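Local coordinates for hypothetical protein (Nostoc punctiforme, PDB 2O62) that is of unknown function but belongs to the calycin clan and pairs two antiparallel beta-sheet domains, the second closed into a barrel, at residues R248-Y253 with T263-E268. Residues are numbered along the deposited sequence; the frame is centred on the assembly and turned at random.
Sequences RMIRSY and TLVTEE
The last beta hairpin of the C-terminal calycin-type barrel pairs strands 245-253 and 259-269, and in it Arg-248 with Val-265 and Ile-250 with Thr-263 are hydrogen-bonded antiparallel pairs. Val-265 N reaches Arg-248 O at 2.8 Å, while Ile-250 N donates to Thr-263 O at 2.9 Å. Between these rungs lies the non-hydrogen-bonded pair Met-249 and Leu-264, where the selenomethionine CE meets Leu-264 CD1 at 4.0 Å on one face of the sheet. The other face carries a diagonal salt bridge. Arg-248 presents its NE/NH2 edge to Glu-267, NE donating to OE1 at 3.1 Å and NH2 to OE2 at 2.7 Å. Both oxygens lie close to the guanidinium plane, but they are met from above the carboxylate, the two planes being 54° apart. The bend in the arginine chain at chi3 (-78°) brings the guanidinium back toward the neighbouring strand, where Val-265 covers one face of it, CG1 lying 3.5 Å from NH2. Without the guanidinium, as with an alanine here, the buried carboxylate of Glu-267 would probably lose its charged mate on this strand, and Val-265 CG1 its cover. Farther along this face, Ile-250 CD1 packs against Val-265 CG2 at 4.0 Å, and a water links Ile-250 O, Ser-252 OG and Thr-263 OG1; the threonine hydroxyl also bonds Thr-153 of strand 145-155. Glu-236 of strand 233-242 forms a second salt bridge with Arg-248, through NH1, and Leu-168 of strand 162-172 touches both Arg-248 and Glu-267. On the opposite face, Met-249 meets Ser-78 and Leu-264 meets Phe-74, both from loops of the N-terminal half of the chain.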
ATOM      1  N   ARG A 248      -1.309  -6.530   3.971  1.00 20.18           N
ATOM      2  CA  ARG A 248      -1.110  -5.128   4.381  1.00 20.50           C
ATOM      3  C   ARG A 248       0.350  -4.744   4.118  1.00 20.81           C
ATOM      4  O   ARG A 248       1.260  -5.553   4.319  1.00 23.84           O
ATOM      5  CB  ARG A 248      -1.451  -4.949   5.839  1.00 20.96           C
ATOM      6  CG  ARG A 248      -2.922  -5.222   6.124  1.00 23.03           C
ATOM      7  CD  ARG A 248      -3.256  -4.958   7.562  1.00 24.59           C
ATOM      8  NE  ARG A 248      -2.831  -6.057   8.467  1.00 28.92           N
ATOM      9  CZ  ARG A 248      -1.889  -5.947   9.423  1.00 31.44           C
ATOM     10  NH1 ARG A 248      -1.264  -4.803   9.658  1.00 30.88           N
ATOM     11  NH2 ARG A 248      -1.588  -6.978  10.195  1.00 32.03           N
HETATM   12  N   MSE A 249       0.585  -3.511   3.673  1.00 20.92           N
HETATM   13  CA  MSE A 249       1.938  -3.041   3.450  1.00 20.71           C
HETATM   14  C   MSE A 249       2.155  -1.713   4.181  1.00 21.02           C
HETATM   15  O   MSE A 249       1.301  -0.859   4.161  1.00 21.32           O
HETATM   16  CB  MSE A 249       2.273  -2.929   1.957  1.00 20.94           C
HETATM   17  CG  MSE A 249       3.701  -2.774   1.701  1.00 21.61           C
HETATM   18 SE   MSE A 249       4.288  -2.381  -0.145  0.75 23.81          SE
HETATM   19  CE  MSE A 249       3.681  -3.927  -0.919  1.00 25.07           C
ATOM     20  N   ILE A 250       3.296  -1.582   4.849  1.00 21.14           N
ATOM     21  CA  ILE A 250       3.639  -0.439   5.692  1.00 19.36           C
ATOM     22  C   ILE A 250       5.028   0.066   5.317  1.00 18.65           C
ATOM     23  O   ILE A 250       5.998  -0.681   5.437  1.00 19.20           O
ATOM     24  CB  ILE A 250       3.649  -0.814   7.149  1.00 20.61           C
ATOM     25  CG1 ILE A 250       2.319  -1.486   7.543  1.00 19.81           C
ATOM     26  CG2 ILE A 250       3.908   0.421   7.995  1.00 21.39           C
ATOM     27  CD1 ILE A 250       2.387  -2.967   7.642  1.00 24.34           C
ATOM     28  N   ARG A 251       5.107   1.316   4.853  1.00 18.61           N
ATOM     29  CA  ARG A 251       6.371   2.025   4.588  1.00 18.42           C
ATOM     30  C   ARG A 251       6.667   2.909   5.800  1.00 18.58           C
ATOM     31  O   ARG A 251       5.881   3.794   6.130  1.00 19.56           O
ATOM     32  CB  ARG A 251       6.246   2.899   3.337  1.00 17.08           C
ATOM     33  CG  ARG A 251       7.535   3.494   2.758  1.00 20.40           C
ATOM     34  CD  ARG A 251       7.153   4.504   1.663  1.00 19.02           C
ATOM     35  NE  ARG A 251       8.370   5.146   1.171  1.00 19.21           N
ATOM     36  CZ  ARG A 251       9.199   4.626   0.285  1.00 19.52           C
ATOM     37  NH1 ARG A 251       8.934   3.500  -0.346  1.00 21.95           N
ATOM     38  NH2 ARG A 251      10.296   5.310  -0.025  1.00 17.57           N
ATOM     39  N   SER A 252       7.767   2.637   6.477  1.00 18.05           N
ATOM     40  CA  SER A 252       8.037   3.214   7.802  1.00 19.01           C
ATOM     41  C   SER A 252       9.132   4.266   7.784  1.00 19.77           C
ATOM     42  O   SER A 252      10.207   4.033   7.258  1.00 19.29           O
ATOM     43  CB  SER A 252       8.396   2.105   8.776  1.00 18.67           C
ATOM     44  OG  SER A 252       7.335   1.156   8.895  1.00 20.32           O
ATOM     45  N   TYR A 253       8.855   5.400   8.427  1.00 19.44           N
ATOM     46  CA  TYR A 253       9.795   6.510   8.574  1.00 19.35           C
ATOM     47  C   TYR A 253      10.134   6.732  10.048  1.00 19.63           C
ATOM     48  O   TYR A 253       9.272   6.649  10.898  1.00 20.10           O
ATOM     49  CB  TYR A 253       9.203   7.812   8.024  1.00 18.73           C
ATOM     50  CG  TYR A 253       9.064   7.829   6.531  1.00 19.29           C
ATOM     51  CD1 TYR A 253       8.026   7.133   5.913  1.00 20.98           C
ATOM     52  CD2 TYR A 253      10.009   8.482   5.733  1.00 18.87           C
ATOM     53  CE1 TYR A 253       7.891   7.101   4.533  1.00 20.62           C
ATOM     54  CE2 TYR A 253       9.876   8.445   4.322  1.00 20.94           C
ATOM     55  CZ  TYR A 253       8.818   7.753   3.759  1.00 19.64           C
ATOM     56  OH  TYR A 253       8.658   7.670   2.401  1.00 17.69           O
ATOM     57  N   THR A 263       7.382  -3.159   5.198  1.00 19.05           N
ATOM     58  CA  THR A 263       6.820  -4.401   5.731  1.00 19.56           C
ATOM     59  C   THR A 263       5.634  -4.894   4.906  1.00 19.57           C
ATOM     60  O   THR A 263       4.768  -4.103   4.530  1.00 19.85           O
ATOM     61  CB  THR A 263       6.324  -4.155   7.197  1.00 18.53           C
ATOM     62  OG1 THR A 263       7.459  -3.758   7.999  1.00 18.77           O
ATOM     63  CG2 THR A 263       5.717  -5.398   7.803  1.00 21.18           C
ATOM     64  N   LEU A 264       5.593  -6.215   4.661  1.00 20.35           N
ATOM     65  CA  LEU A 264       4.478  -6.860   3.984  1.00 20.73           C
ATOM     66  C   LEU A 264       3.925  -7.973   4.855  1.00 21.29           C
ATOM     67  O   LEU A 264       4.625  -8.898   5.237  1.00 20.03           O
ATOM     68  CB  LEU A 264       4.917  -7.370   2.607  1.00 20.97           C
ATOM     69  CG  LEU A 264       3.804  -8.004   1.752  1.00 22.71           C
ATOM     70  CD1 LEU A 264       2.800  -7.056   1.356  1.00 23.76           C
ATOM     71  CD2 LEU A 264       4.477  -8.605   0.486  1.00 23.78           C
ATOM     72  N   VAL A 265       2.667  -7.790   5.239  1.00 20.82           N
ATOM     73  CA  VAL A 265       1.906  -8.719   6.064  1.00 22.07           C
ATOM     74  C   VAL A 265       0.995  -9.546   5.156  1.00 21.00           C
ATOM     75  O   VAL A 265       0.301  -9.002   4.313  1.00 20.97           O
ATOM     76  CB  VAL A 265       1.029  -7.951   7.005  1.00 21.55           C
ATOM     77  CG1 VAL A 265       0.256  -8.878   7.900  1.00 24.06           C
ATOM     78  CG2 VAL A 265       1.863  -6.961   7.819  1.00 23.29           C
ATOM     79  N   THR A 266       1.007 -10.861   5.319  1.00 21.20           N
ATOM     80  CA  THR A 266       0.009 -11.701   4.665  1.00 21.59           C
ATOM     81  C   THR A 266      -0.710 -12.456   5.745  1.00 21.01           C
ATOM     82  O   THR A 266      -0.076 -13.149   6.523  1.00 20.71           O
ATOM     83  CB  THR A 266       0.673 -12.687   3.711  1.00 21.98           C
ATOM     84  OG1 THR A 266       1.561 -11.985   2.837  1.00 22.40           O
ATOM     85  CG2 THR A 266      -0.382 -13.407   2.886  1.00 24.53           C
ATOM     86  N   GLU A 267      -2.045 -12.355   5.776  1.00 21.71           N
ATOM     87  CA  GLU A 267      -2.843 -12.891   6.840  1.00 23.14           C
ATOM     88  C   GLU A 267      -4.050 -13.622   6.287  1.00 22.03           C
ATOM     89  O   GLU A 267      -4.564 -13.272   5.225  1.00 21.28           O
ATOM     90  CB  GLU A 267      -3.403 -11.768   7.711  1.00 24.67           C
ATOM     91  CG  GLU A 267      -2.468 -10.878   8.360  1.00 30.67           C
ATOM     92  CD  GLU A 267      -3.164  -9.631   8.991  1.00 26.17           C
ATOM     93  OE1 GLU A 267      -3.988  -8.923   8.330  1.00 34.52           O
ATOM     94  OE2 GLU A 267      -2.811  -9.398  10.156  1.00 38.29           O
ATOM     95  N   GLU A 268      -4.515 -14.639   7.015  1.00 21.97           N
ATOM     96  CA  GLU A 268      -5.689 -15.354   6.628  1.00 21.87           C
ATOM     97  C   GLU A 268      -6.749 -15.276   7.707  1.00 21.93           C
ATOM     98  O   GLU A 268      -6.440 -15.111   8.888  1.00 20.50           O
ATOM     99  CB  GLU A 268      -5.326 -16.808   6.298  1.00 23.60           C
ATOM    100  CG  GLU A 268      -4.789 -17.586   7.447  1.00 27.75           C
ATOM    101  CD  GLU A 268      -4.745 -19.074   7.138  1.00 32.57           C
ATOM    102  OE1 GLU A 268      -4.347 -19.427   6.008  1.00 35.91           O
ATOM    103  OE2 GLU A 268      -5.144 -19.872   8.011  1.00 39.71           O
TER
HETATM  104  O   HOH W   1       8.124  -1.179   7.753  1.00 12.66           O